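Local structure of Esterase/lipase (Lactobacillus rhamnosus, 4N5H) at residues Leu53-Pro58 against Arg133-Asp138; Ala64-Val69 against Gly96-Gly101; Cys89-Ser94 against Glu292-Met297; Asp138-Thr143 against Phe175-Val180. The protein probably hydrolyses carboxylic esters, and may also transfer acyl groups, as an esterase of the alpha/beta-hydrolase fold. The protein carries 1 engineered substitution. All blocks are in the same frame, centred on the assembly; numbering follows the deposited sequence. Where two conformers were deposited one is given.

All four contacts are largely buried, but they differ in chemistry. Interactions 2 and 4 join parallel neighbours of the same central sheet through backbone hydrogen bonds, and T68 of interaction 2 also bonds along its backbone to H139 and L141 of interaction 4. Interaction 1 lies at the antiparallel end of that sheet and has no hydrogen bond between its segments: rings and aliphatic carbons fill the space between strand 52-58 and residues 133-135. Interaction 3 pairs two helices covering one side of the sheet, where M297 also touches L141 of interaction 4 and L92 touches V69 of interaction 2. Polar edges appear at the margins: T65 with calcium, E292 with isopropanol, and a water between D138 O and T178 OG1.

Interaction 1 of 4, residues Leu53-Pro58 against Arg133-Asp138; sequences LNLYYP and RGFDLD
Y57 reaches across to R133 and F135 with the far half of its ring. From CB, the ring leaves beside the backbone N, with CG anti to the carbonyl carbon (chi1 -50°), and CE2 of Y57 is carried to 3.3 Å from R133 O. The same CE2 of Y57 lies 3.7 Å from F135 CE1, the two ring planes being 70° apart. At the tip, OH of Y57 packs 3.4 Å from CG of R133 and arrives at the edge of the F135 ring, in its plane; its hydrogen bond goes to E38 on strand 35-42. L55 crosses R133 at about a right angle: its CD1 meets CD of R133 at 3.5 Å, while CD2 of L55 sits 3.8 Å from CZ of F135. R133 thus gives aliphatic carbons to the core; its NE bonds F129 O, and NH2 forms a salt bridge with E289 of the second subunit. An alanine at Y57 is likely to open a gap between R133 and F135 and leave E38 without its hydroxyl partner. With no hydrogen bond between the segments, van der Waals contact joins strand 52-58 to residues 133-135, and tyrosine suits this buried place because its ring packs against R133 and F135 while E38 satisfies the hydroxyl.

Interaction 2 of 4, residues Ala64-Val69 against Gly96-Gly101; sequences ATMPTV and GYAVMG. With CA (calcium ion), chain F.
V69 sets CG1 anti to its backbone N (chi1 180°), which turns the other branch, CG2 of V69, towards Y97, where it meets CB of Y97 at 4.0 Å. V99 has the same rotamer (chi1 -178°), and its CG2 lies 4.1 Å from CB of V69, two beta-branched residues filling one face of the sheet beneath helix 86-94. CD2 of Y97 lies 3.9 Å from CB of P67, while the Y97 hydroxyl bonds to D302. These strands, 66-69 and 98-101, run parallel as the two arms of a right-handed beta-alpha-beta crossover through helix 86-94, the building unit of the alpha/beta-hydrolase sheet. P67 O accepts from A98 N, A98 O from V69 N, and V69 O from M100 N at 2.8 Å. P67 has no N-H to offer, but its carbonyl supplies the bond to A98, which probably makes proline acceptable here. On the other face, the small A98 packs against F135, and T68 ties its hydroxyl to D136 O. G96, with positive phi after the helix, takes a backbone shape that would jam a CB, and CB of M66 packs 3.6 Å from O of G96. Before the strand, T65 binds calcium through both O and OG1, with three waters.

Interaction 3 of 4, residues Cys89-Ser94 against Glu292-Met297; sequences CRYLAS and ETNLEM. With IPA (isopropyl alcohol), chain D.
Helices 86-94 and 288-311 lie on the same side of the central sheet in this alpha/beta hydrolase, and Y91 and L92 of the first meet N294, L295 and M297 of the second. The short axes pass 11.0 Å apart at 53°, a spacing wide enough that long side chains must bridge it. Y91, with CG anti to its backbone N (chi1 177°), extends its ring across the gap until OH of Y91 lies 3.4 Å from CD2 of L295, a methyl that comes to the ring's edge near its plane. CE2 of Y91, next to the hydroxyl-bearing carbon, lies 4.1 Å from CB of N294; the amide beyond is turned off to N281. Lower down, towards the sheet, L92 puts CD2 3.8 Å from CE of M297, the two chains crossing at about a right angle. M297 bends at chi3 (72°) and its flexible thioether places that methyl where L141 also packs. W285 meets the Y91 ring as well, their planes at a small angle. At the outer end, E292 points away from the interface: its OE1 accepts a bond of 2.9 Å from O2 of an isopropanol, probably from the crystallisation liquor, and OE2 pairs with K266. The two segments share no hydrogen bond, so van der Waals contact, mostly between carbon atoms and including the Y91 hydroxyl against a leucine methyl, joins these helices, while polar groups of the longer helix seek partners away from the first.

Interaction 4 of 4, residues Asp138-Thr143 against Phe175-Val180; sequences DHVLLT and FNFTLV
L142 lies over the face of the F177 ring, its CD2 above the ring centre at 4.0 Å in a CH-pi contact, while CG1 of V140 comes to the same ring's edge. A chi1 of -51° swings the F177 ring back past its own N. L141 and L179 lie side by side on the other face, CD1 of L141 to CG of L179 3.9 Å, both with CG anti to the backbone N. T178, just before strand 179-183, bonds V140 through both side chain and backbone: its OG1 accepts from V140 N at 3.0 Å, and its own N gives to V140 O. Beyond it L142 N reaches L179 O at 3.1 Å, the parallel register of strands 140-145 and 179-183, the first of which runs on to the presumed nucleophile elbow. Were F177 an alanine, CD2 of L142 is likely to lose its aromatic face, with a gap beside V140. A water bound to D138 O and T178 OG1 serves the loop end, so threonine's hydroxyl bonds the backbone where the strand pairing fades and apolar packing takes over inward.

Interaction 1 of 4, residues Leu53-Pro58 against Arg133-Asp138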
loop_
_atom_site.group_PDB
_atom_site.type_symbol
_atom_site.label_atom_id
_atom_site.label_comp_id
_atom_site.label_asym_id
_atom_site.label_seq_id
_atom_site.Cartn_x
_atom_site.Cartn_y
_atom_site.Cartn_z
ATOM N N LEU A 53 6.729 -13.935 18.079
ATOM C CA LEU A 53 5.771 -14.853 17.354
ATOM C C LEU A 53 4.528 -14.088 16.934
ATOM O O LEU A 53 4.206 -13.025 17.502
ATOM C CB LEU A 53 5.483 -16.163 18.126
ATOM C CG LEU A 53 4.906 -15.975 19.514
ATOM C CD1 LEU A 53 3.382 -15.740 19.476
ATOM C CD2 LEU A 53 5.068 -17.209 20.357
ATOM N N ASN A 54 3.802 -14.701 15.958
ATOM C CA ASN A 54 2.510 -14.231 15.534
ATOM C C ASN A 54 1.499 -15.330 15.826
ATOM O O ASN A 54 1.821 -16.547 15.734
ATOM C CB ASN A 54 2.415 -13.962 14.016
ATOM C CG ASN A 54 3.298 -12.798 13.553
ATOM O OD1 ASN A 54 3.643 -11.906 14.260
ATOM N ND2 ASN A 54 3.663 -12.879 12.322
ATOM N N LEU A 55 0.283 -14.871 16.074
ATOM C CA LEU A 55 -0.908 -15.738 16.213
ATOM C C LEU A 55 -1.939 -15.360 15.164
ATOM O O LEU A 55 -2.241 -14.185 14.903
ATOM C CB LEU A 55 -1.541 -15.636 17.589
ATOM C CG LEU A 55 -0.560 -15.814 18.784
ATOM C CD1 LEU A 55 -1.253 -15.650 20.097
ATOM C CD2 LEU A 55 0.131 -17.170 18.717
ATOM N N TYR A 56 -2.606 -16.394 14.624
ATOM C CA TYR A 56 -3.561 -16.199 13.532
ATOM C C TYR A 56 -4.838 -17.007 13.880
ATOM O O TYR A 56 -4.784 -18.124 14.440
ATOM C CB TYR A 56 -3.050 -16.743 12.192
ATOM C CG TYR A 56 -1.660 -16.306 11.801
ATOM C CD1 TYR A 56 -0.531 -16.894 12.321
ATOM C CD2 TYR A 56 -1.504 -15.336 10.806
ATOM C CE1 TYR A 56 0.745 -16.505 11.930
ATOM C CE2 TYR A 56 -0.227 -14.972 10.369
ATOM C CZ TYR A 56 0.905 -15.545 10.979
ATOM O OH TYR A 56 2.165 -15.212 10.518
ATOM N N TYR A 57 -5.982 -16.454 13.488
ATOM C CA TYR A 57 -7.274 -17.049 13.776
ATOM C C TYR A 57 -8.298 -16.719 12.664
ATOM O O TYR A 57 -8.228 -15.745 11.981
ATOM C CB TYR A 57 -7.877 -16.312 15.013
ATOM C CG TYR A 57 -6.951 -16.191 16.224
ATOM C CD1 TYR A 57 -6.138 -15.105 16.355
ATOM C CD2 TYR A 57 -6.930 -17.121 17.227
ATOM C CE1 TYR A 57 -5.315 -14.933 17.412
ATOM C CE2 TYR A 57 -6.122 -16.968 18.331
ATOM C CZ TYR A 57 -5.294 -15.827 18.422
ATOM O OH TYR A 57 -4.507 -15.659 19.539
ATOM N N PRO A 58 -9.281 -17.604 12.565
ATOM C CA PRO A 58 -10.408 -17.196 11.656
ATOM C C PRO A 58 -11.050 -15.946 12.188
ATOM O O PRO A 58 -11.070 -15.771 13.410
ATOM C CB PRO A 58 -11.363 -18.421 11.797
ATOM C CG PRO A 58 -10.970 -19.110 13.032
ATOM C CD PRO A 58 -9.536 -18.843 13.304
ATOM N N ARG A 133 -6.528 -17.531 24.917
ATOM C CA ARG A 133 -6.880 -16.758 23.733
ATOM C C ARG A 133 -7.291 -17.595 22.548
ATOM O O ARG A 133 -7.376 -17.117 21.403
ATOM C CB ARG A 133 -5.725 -15.785 23.404
ATOM C CG ARG A 133 -4.508 -16.419 22.856
ATOM C CD ARG A 133 -3.246 -15.479 22.987
ATOM N NE ARG A 133 -2.894 -15.301 24.391
ATOM C CZ ARG A 133 -2.630 -14.183 25.006
ATOM N NH1 ARG A 133 -2.489 -13.019 24.328
ATOM N NH2 ARG A 133 -2.466 -14.230 26.289
ATOM N N GLY A 134 -7.679 -18.862 22.787
ATOM C CA GLY A 134 -8.229 -19.669 21.723
ATOM C C GLY A 134 -7.560 -20.900 21.269
ATOM O O GLY A 134 -8.104 -21.636 20.411
ATOM N N PHE A 135 -6.409 -21.216 21.834
ATOM C CA PHE A 135 -5.708 -22.402 21.398
ATOM C C PHE A 135 -6.119 -23.649 22.203
ATOM O O PHE A 135 -5.929 -23.701 23.444
ATOM C CB PHE A 135 -4.180 -22.226 21.562
ATOM C CG PHE A 135 -3.584 -21.304 20.535
ATOM C CD1 PHE A 135 -3.824 -19.921 20.571
ATOM C CD2 PHE A 135 -2.879 -21.814 19.430
ATOM C CE1 PHE A 135 -3.366 -19.078 19.565
ATOM C CE2 PHE A 135 -2.479 -21.004 18.397
ATOM C CZ PHE A 135 -2.699 -19.636 18.470
ATOM N N ASP A 136 -6.557 -24.670 21.450
ATOM C CA ASP A 136 -6.768 -25.984 22.016
ATOM C C ASP A 136 -5.518 -26.753 21.931
ATOM O O ASP A 136 -5.111 -27.164 20.805
ATOM C CB ASP A 136 -7.922 -26.654 21.263
ATOM C CG ASP A 136 -8.062 -28.140 21.579
ATOM O OD1 ASP A 136 -7.439 -28.649 22.542
ATOM O OD2 ASP A 136 -8.766 -28.743 20.768
ATOM N N LEU A 137 -4.792 -26.909 23.035
ATOM C CA LEU A 137 -3.558 -27.614 23.004
ATOM C C LEU A 137 -3.644 -29.145 23.235
ATOM O O LEU A 137 -2.630 -29.801 23.315
ATOM C CB LEU A 137 -2.620 -26.991 24.008
ATOM C CG LEU A 137 -2.223 -25.529 23.699
ATOM C CD1 LEU A 137 -1.284 -25.014 24.810
ATOM C CD2 LEU A 137 -1.531 -25.412 22.306
ATOM N N ASP A 138 -4.865 -29.678 23.246
ATOM C CA ASP A 138 -5.022 -31.135 23.242
ATOM C C ASP A 138 -4.883 -31.711 21.848
ATOM O O ASP A 138 -4.647 -32.922 21.676
ATOM C CB ASP A 138 -6.358 -31.510 23.850
ATOM C CG ASP A 138 -6.401 -31.294 25.372
ATOM O OD1 ASP A 138 -5.314 -31.282 26.016
ATOM O OD2 ASP A 138 -7.493 -31.115 25.833
#

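Interaction 2 of 4, residues Ala64-Val69 against Gly96-Gly101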
loop_
_atom_site.group_PDB
_atom_site.type_symbol
_atom_site.label_atom_id
_atom_site.label_comp_id
_atom_site.label_asym_id
_atom_site.label_seq_id
_atom_site.Cartn_x
_atom_site.Cartn_y
_atom_site.Cartn_z
ATOM N N ALA A 64 -14.864 -21.277 21.138
ATOM C CA ALA A 64 -13.983 -20.488 22.004
ATOM C C ALA A 64 -12.525 -20.963 21.811
ATOM O O ALA A 64 -11.592 -20.195 22.051
ATOM C CB ALA A 64 -14.355 -20.638 23.492
ATOM N N THR A 65 -12.319 -22.244 21.602
ATOM C CA THR A 65 -10.987 -22.785 21.346
ATOM C C THR A 65 -11.049 -23.547 20.053
ATOM O O THR A 65 -12.080 -24.097 19.740
ATOM C CB THR A 65 -10.363 -23.629 22.512
ATOM O OG1 THR A 65 -11.033 -24.875 22.672
ATOM C CG2 THR A 65 -10.471 -22.783 23.815
ATOM N N MET A 66 -9.947 -23.547 19.306
ATOM C CA MET A 66 -9.812 -24.224 18.056
ATOM C C MET A 66 -8.549 -25.092 18.068
ATOM O O MET A 66 -7.612 -24.777 18.772
ATOM C CB MET A 66 -9.669 -23.169 16.962
ATOM C CG MET A 66 -10.986 -22.385 16.867
ATOM S SD MET A 66 -10.657 -20.953 15.892
ATOM C CE MET A 66 -9.960 -19.973 17.063
ATOM N N PRO A 67 -8.523 -26.221 17.330
ATOM C CA PRO A 67 -7.336 -26.998 17.243
ATOM C C PRO A 67 -6.132 -26.130 16.790
ATOM O O PRO A 67 -6.333 -25.185 15.990
ATOM C CB PRO A 67 -7.675 -28.124 16.270
ATOM C CG PRO A 67 -9.187 -28.163 16.283
ATOM C CD PRO A 67 -9.602 -26.740 16.471
ATOM N N THR A 68 -4.971 -26.517 17.258
ATOM C CA THR A 68 -3.761 -25.733 17.096
ATOM C C THR A 68 -2.891 -26.178 15.945
ATOM O O THR A 68 -2.620 -27.393 15.784
ATOM C CB THR A 68 -2.986 -25.786 18.393
ATOM O OG1 THR A 68 -3.719 -25.113 19.454
ATOM C CG2 THR A 68 -1.611 -25.079 18.288
ATOM N N VAL A 69 -2.332 -25.217 15.199
ATOM C CA VAL A 69 -1.270 -25.523 14.288
ATOM C C VAL A 69 -0.082 -24.615 14.732
ATOM O O VAL A 69 -0.279 -23.378 14.967
ATOM C CB VAL A 69 -1.636 -25.171 12.858
ATOM C CG1 VAL A 69 -0.476 -25.506 11.947
ATOM C CG2 VAL A 69 -2.895 -25.928 12.389
ATOM N N GLY A 96 -10.390 -22.713 10.279
ATOM C CA GLY A 96 -10.900 -22.933 11.592
ATOM C C GLY A 96 -9.899 -23.381 12.654
ATOM O O GLY A 96 -10.208 -24.203 13.561
ATOM N N TYR A 97 -8.648 -22.945 12.492
ATOM C CA TYR A 97 -7.549 -23.372 13.338
ATOM C C TYR A 97 -6.897 -22.132 13.982
ATOM O O TYR A 97 -6.877 -21.067 13.393
ATOM C CB TYR A 97 -6.440 -24.115 12.552
ATOM C CG TYR A 97 -6.975 -25.425 12.015
ATOM C CD1 TYR A 97 -7.698 -25.396 10.828
ATOM C CD2 TYR A 97 -6.937 -26.612 12.748
ATOM C CE1 TYR A 97 -8.364 -26.532 10.373
ATOM C CE2 TYR A 97 -7.564 -27.795 12.259
ATOM C CZ TYR A 97 -8.258 -27.733 11.079
ATOM O OH TYR A 97 -8.869 -28.893 10.551
ATOM N N ALA A 98 -6.398 -22.307 15.192
ATOM C CA ALA A 98 -5.610 -21.317 15.905
ATOM C C ALA A 98 -4.160 -21.641 15.545
ATOM O O ALA A 98 -3.653 -22.737 15.741
ATOM C CB ALA A 98 -5.814 -21.411 17.388
ATOM N N VAL A 99 -3.464 -20.672 14.965
ATOM C CA VAL A 99 -2.126 -20.924 14.416
ATOM C C VAL A 99 -1.104 -20.007 15.073
ATOM O O VAL A 99 -1.281 -18.766 15.224
ATOM C CB VAL A 99 -2.129 -20.694 12.872
ATOM C CG1 VAL A 99 -0.817 -20.967 12.220
ATOM C CG2 VAL A 99 -3.293 -21.478 12.210
ATOM N N MET A 100 0.031 -20.584 15.407
ATOM C CA MET A 100 1.150 -19.836 15.920
ATOM C C MET A 100 2.328 -20.063 15.006
ATOM O O MET A 100 2.618 -21.200 14.579
ATOM C CB MET A 100 1.467 -20.294 17.403
ATOM C CG MET A 100 2.661 -19.542 17.949
ATOM S SD MET A 100 4.338 -20.138 17.660
ATOM C CE MET A 100 4.463 -21.303 18.962
ATOM N N GLY A 101 3.025 -18.986 14.686
ATOM C CA GLY A 101 4.304 -19.085 13.969
ATOM C C GLY A 101 5.358 -18.202 14.628
ATOM O O GLY A 101 5.094 -17.063 14.908
HETATM CA CA CA F . -12.619 -26.250 21.414
HETATM O O HOH W 1 -11.739 -27.425 23.584
HETATM O O HOH W 2 -11.116 -27.561 19.847
HETATM O O HOH W 3 -13.575 -26.915 19.265
#

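Interaction 3 of 4, residues Cys89-Ser94 against Glu292-Met297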
loop_
_atom_site.group_PDB
_atom_site.type_symbol
_atom_site.label_atom_id
_atom_site.label_comp_id
_atom_site.label_asym_id
_atom_site.label_seq_id
_atom_site.Cartn_x
_atom_site.Cartn_y
_atom_site.Cartn_z
ATOM N N CYS A 89 0.123 -19.387 6.879
ATOM C CA CYS A 89 -0.504 -19.410 8.216
ATOM C C CYS A 89 -1.912 -18.860 8.198
ATOM O O CYS A 89 -2.803 -19.415 8.849
ATOM C CB CYS A 89 0.358 -18.698 9.236
ATOM S SG CYS A 89 1.895 -19.587 9.675
ATOM N N ARG A 90 -2.145 -17.730 7.504
ATOM C CA ARG A 90 -3.516 -17.210 7.415
ATOM C C ARG A 90 -4.435 -18.224 6.762
ATOM O O ARG A 90 -5.605 -18.412 7.179
ATOM C CB ARG A 90 -3.534 -15.940 6.554
ATOM C CG ARG A 90 -2.860 -14.723 7.166
ATOM C CD ARG A 90 -2.605 -13.620 6.122
ATOM N NE ARG A 90 -2.129 -12.429 6.823
ATOM C CZ ARG A 90 -1.227 -11.540 6.313
ATOM N NH1 ARG A 90 -0.740 -11.618 5.094
ATOM N NH2 ARG A 90 -0.859 -10.508 7.034
ATOM N N TYR A 91 -3.949 -18.874 5.703
ATOM C CA TYR A 91 -4.785 -19.890 5.058
ATOM C C TYR A 91 -5.218 -20.969 6.067
ATOM O O TYR A 91 -6.401 -21.322 6.191
ATOM C CB TYR A 91 -4.179 -20.565 3.799
ATOM C CG TYR A 91 -5.117 -21.610 3.304
ATOM C CD1 TYR A 91 -6.312 -21.235 2.625
ATOM C CD2 TYR A 91 -4.877 -22.965 3.546
ATOM C CE1 TYR A 91 -7.210 -22.201 2.250
ATOM C CE2 TYR A 91 -5.824 -23.911 3.153
ATOM C CZ TYR A 91 -6.971 -23.512 2.542
ATOM O OH TYR A 91 -7.898 -24.449 2.099
ATOM N N LEU A 92 -4.259 -21.510 6.765
ATOM C CA LEU A 92 -4.626 -22.565 7.719
ATOM C C LEU A 92 -5.620 -22.039 8.747
ATOM O O LEU A 92 -6.599 -22.710 9.068
ATOM C CB LEU A 92 -3.370 -23.139 8.358
ATOM C CG LEU A 92 -2.311 -23.714 7.456
ATOM C CD1 LEU A 92 -1.083 -24.129 8.244
ATOM C CD2 LEU A 92 -2.945 -24.872 6.628
ATOM N N ALA A 93 -5.383 -20.849 9.296
ATOM C CA ALA A 93 -6.304 -20.248 10.278
ATOM C C ALA A 93 -7.715 -20.058 9.711
ATOM O O ALA A 93 -8.702 -20.303 10.421
ATOM C CB ALA A 93 -5.766 -18.868 10.767
ATOM N N SER A 94 -7.792 -19.710 8.446
ATOM C CA SER A 94 -9.081 -19.458 7.809
ATOM C C SER A 94 -9.959 -20.726 7.760
ATOM O O SER A 94 -11.191 -20.600 7.607
ATOM C CB SER A 94 -8.919 -18.907 6.357
ATOM O OG SER A 94 -8.573 -19.935 5.431
ATOM N N GLU A 292 -5.359 -28.474 -2.130
ATOM C CA GLU A 292 -5.578 -29.886 -1.943
ATOM C C GLU A 292 -4.604 -30.444 -0.912
ATOM O O GLU A 292 -5.025 -31.194 -0.025
ATOM C CB GLU A 292 -5.415 -30.613 -3.288
ATOM C CG GLU A 292 -5.565 -32.119 -3.135
ATOM C CD GLU A 292 -5.355 -32.864 -4.448
ATOM O OE1 GLU A 292 -5.839 -32.372 -5.500
ATOM O OE2 GLU A 292 -4.754 -33.933 -4.420
ATOM N N THR A 293 -3.337 -30.053 -1.021
ATOM C CA THR A 293 -2.274 -30.524 -0.104
ATOM C C THR A 293 -2.554 -30.087 1.354
ATOM O O THR A 293 -2.478 -30.875 2.268
ATOM C CB THR A 293 -0.934 -30.014 -0.609
ATOM O OG1 THR A 293 -0.686 -30.576 -1.902
ATOM C CG2 THR A 293 0.154 -30.389 0.321
ATOM N N ASN A 294 -2.844 -28.802 1.518
ATOM C CA ASN A 294 -3.022 -28.234 2.800
ATOM C C ASN A 294 -4.271 -28.750 3.505
ATOM O O ASN A 294 -4.268 -29.008 4.724
ATOM C CB ASN A 294 -2.911 -26.713 2.723
ATOM C CG ASN A 294 -1.493 -26.256 2.303
ATOM O OD1 ASN A 294 -0.512 -26.932 2.561
ATOM N ND2 ASN A 294 -1.436 -25.072 1.699
ATOM N N LEU A 295 -5.367 -28.852 2.734
ATOM C CA LEU A 295 -6.601 -29.490 3.303
ATOM C C LEU A 295 -6.334 -30.944 3.605
ATOM O O LEU A 295 -6.852 -31.443 4.657
ATOM C CB LEU A 295 -7.746 -29.387 2.362
ATOM C CG LEU A 295 -8.332 -27.996 2.154
ATOM C CD1 LEU A 295 -9.496 -27.981 1.184
ATOM C CD2 LEU A 295 -8.817 -27.362 3.483
ATOM N N GLU A 296 -5.560 -31.668 2.782
ATOM C CA GLU A 296 -5.298 -33.058 3.090
ATOM C C GLU A 296 -4.540 -33.209 4.406
ATOM O O GLU A 296 -4.810 -34.079 5.246
ATOM C CB GLU A 296 -4.593 -33.737 1.947
ATOM C CG GLU A 296 -4.415 -35.218 2.178
ATOM C CD GLU A 296 -4.164 -35.988 0.851
ATOM O OE1 GLU A 296 -4.656 -35.546 -0.220
ATOM O OE2 GLU A 296 -3.426 -37.014 0.934
ATOM N N MET A 297 -3.584 -32.332 4.625
ATOM C CA MET A 297 -2.898 -32.209 5.927
ATOM C C MET A 297 -3.850 -31.953 7.083
ATOM O O MET A 297 -3.771 -32.653 8.132
ATOM C CB MET A 297 -1.810 -31.174 5.835
ATOM C CG MET A 297 -1.059 -30.959 7.142
ATOM S SD MET A 297 0.120 -29.590 7.104
ATOM C CE MET A 297 -1.009 -28.141 7.101
HETATM C C1 IPA D . -4.800 -32.123 -8.789
HETATM C C2 IPA D . -5.338 -30.695 -8.656
HETATM C C3 IPA D . -6.813 -30.634 -9.047
HETATM O O2 IPA D . -5.148 -30.237 -7.303
#

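Interaction 4 of 4, residues Asp138-Thr143 against Phe175-Val180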
loop_
_atom_site.group_PDB
_atom_site.type_symbol
_atom_site.label_atom_id
_atom_site.label_comp_id
_atom_site.label_asym_id
_atom_site.label_seq_id
_atom_site.Cartn_x
_atom_site.Cartn_y
_atom_site.Cartn_z
ATOM N N ASP A 138 -4.865 -29.678 23.246
ATOM C CA ASP A 138 -5.022 -31.135 23.242
ATOM C C ASP A 138 -4.883 -31.711 21.848
ATOM O O ASP A 138 -4.647 -32.922 21.676
ATOM C CB ASP A 138 -6.358 -31.510 23.850
ATOM C CG ASP A 138 -6.401 -31.294 25.372
ATOM O OD1 ASP A 138 -5.314 -31.282 26.016
ATOM O OD2 ASP A 138 -7.493 -31.115 25.833
ATOM N N HIS A 139 -5.017 -30.858 20.835
ATOM C CA HIS A 139 -4.937 -31.256 19.465
ATOM C C HIS A 139 -4.006 -30.274 18.790
ATOM O O HIS A 139 -4.438 -29.153 18.479
ATOM C CB HIS A 139 -6.266 -31.181 18.845
ATOM C CG HIS A 139 -7.321 -32.018 19.534
ATOM N ND1 HIS A 139 -8.314 -31.430 20.293
ATOM C CD2 HIS A 139 -7.478 -33.367 19.695
ATOM C CE1 HIS A 139 -9.059 -32.358 20.879
ATOM N NE2 HIS A 139 -8.614 -33.539 20.488
ATOM N N VAL A 140 -2.790 -30.768 18.481
ATOM C CA VAL A 140 -1.688 -29.896 18.011
ATOM C C VAL A 140 -1.078 -30.510 16.766
ATOM O O VAL A 140 -0.532 -31.613 16.773
ATOM C CB VAL A 140 -0.618 -29.633 19.049
ATOM C CG1 VAL A 140 0.510 -28.714 18.509
ATOM C CG2 VAL A 140 -1.249 -29.000 20.296
ATOM N N LEU A 141 -1.060 -29.722 15.691
ATOM C CA LEU A 141 -0.343 -30.059 14.474
ATOM C C LEU A 141 0.973 -29.215 14.436
ATOM O O LEU A 141 0.877 -27.982 14.445
ATOM C CB LEU A 141 -1.144 -29.718 13.259
ATOM C CG LEU A 141 -0.491 -29.758 11.876
ATOM C CD1 LEU A 141 0.221 -31.043 11.602
ATOM C CD2 LEU A 141 -1.463 -29.431 10.760
ATOM N N LEU A 142 2.117 -29.867 14.427
ATOM C CA LEU A 142 3.417 -29.225 14.280
ATOM C C LEU A 142 3.827 -29.349 12.827
ATOM O O LEU A 142 3.820 -30.501 12.289
ATOM C CB LEU A 142 4.429 -29.870 15.139
ATOM C CG LEU A 142 5.838 -29.262 15.082
ATOM C CD1 LEU A 142 5.859 -27.854 15.606
ATOM C CD2 LEU A 142 6.826 -30.145 15.809
ATOM N N THR A 143 4.159 -28.233 12.156
ATOM C CA THR A 143 4.554 -28.283 10.758
ATOM C C THR A 143 5.710 -27.386 10.513
ATOM O O THR A 143 5.874 -26.428 11.249
ATOM C CB THR A 143 3.418 -28.016 9.823
ATOM O OG1 THR A 143 3.801 -28.389 8.507
ATOM C CG2 THR A 143 3.069 -26.574 9.846
ATOM N N PHE A 175 2.265 -30.197 26.441
ATOM C CA PHE A 175 1.313 -30.680 25.469
ATOM C C PHE A 175 2.083 -31.559 24.537
ATOM O O PHE A 175 3.289 -31.593 24.627
ATOM C CB PHE A 175 0.555 -29.539 24.790
ATOM C CG PHE A 175 1.412 -28.535 24.020
ATOM C CD1 PHE A 175 1.821 -28.781 22.690
ATOM C CD2 PHE A 175 1.841 -27.368 24.618
ATOM C CE1 PHE A 175 2.581 -27.861 21.983
ATOM C CE2 PHE A 175 2.576 -26.393 23.893
ATOM C CZ PHE A 175 2.933 -26.641 22.562
ATOM N N ASN A 176 1.368 -32.322 23.706
ATOM C CA ASN A 176 2.013 -33.293 22.812
ATOM C C ASN A 176 1.652 -32.859 21.389
ATOM O O ASN A 176 0.699 -32.111 21.202
ATOM C CB ASN A 176 1.397 -34.690 23.006
ATOM C CG ASN A 176 1.455 -35.220 24.472
ATOM O OD1 ASN A 176 2.525 -35.354 25.063
ATOM N ND2 ASN A 176 0.255 -35.551 25.043
ATOM N N PHE A 177 2.296 -33.431 20.407
ATOM C CA PHE A 177 1.971 -33.233 18.988
ATOM C C PHE A 177 1.102 -34.371 18.491
ATOM O O PHE A 177 1.478 -35.581 18.660
ATOM C CB PHE A 177 3.238 -33.148 18.154
ATOM C CG PHE A 177 4.235 -32.173 18.690
ATOM C CD1 PHE A 177 5.511 -32.555 19.003
ATOM C CD2 PHE A 177 3.843 -30.862 18.897
ATOM C CE1 PHE A 177 6.425 -31.626 19.538
ATOM C CE2 PHE A 177 4.758 -29.941 19.380
ATOM C CZ PHE A 177 6.030 -30.320 19.739
ATOM N N THR A 178 -0.058 -34.038 17.961
ATOM C CA THR A 178 -0.972 -34.982 17.365
ATOM C C THR A 178 -0.458 -35.540 16.019
ATOM O O THR A 178 -0.600 -36.733 15.710
ATOM C CB THR A 178 -2.353 -34.305 17.187
ATOM O OG1 THR A 178 -2.751 -33.779 18.437
ATOM C CG2 THR A 178 -3.407 -35.277 16.683
ATOM N N LEU A 179 0.191 -34.679 15.247
ATOM C CA LEU A 179 0.710 -35.004 13.957
ATOM C C LEU A 179 1.890 -34.052 13.712
ATOM O O LEU A 179 1.791 -32.889 14.117
ATOM C CB LEU A 179 -0.350 -34.723 12.894
ATOM C CG LEU A 179 0.058 -34.922 11.424
ATOM C CD1 LEU A 179 0.587 -36.331 11.051
ATOM C CD2 LEU A 179 -1.154 -34.602 10.494
ATOM N N VAL A 180 2.903 -34.517 13.045
ATOM C CA VAL A 180 4.023 -33.708 12.622
ATOM C C VAL A 180 4.096 -33.803 11.098
ATOM O O VAL A 180 4.388 -34.843 10.498
ATOM C CB VAL A 180 5.312 -34.142 13.232
ATOM C CG1 VAL A 180 6.420 -33.243 12.817
ATOM C CG2 VAL A 180 5.256 -34.159 14.739
HETATM O O HOH W 4 -2.475 -34.807 20.857
#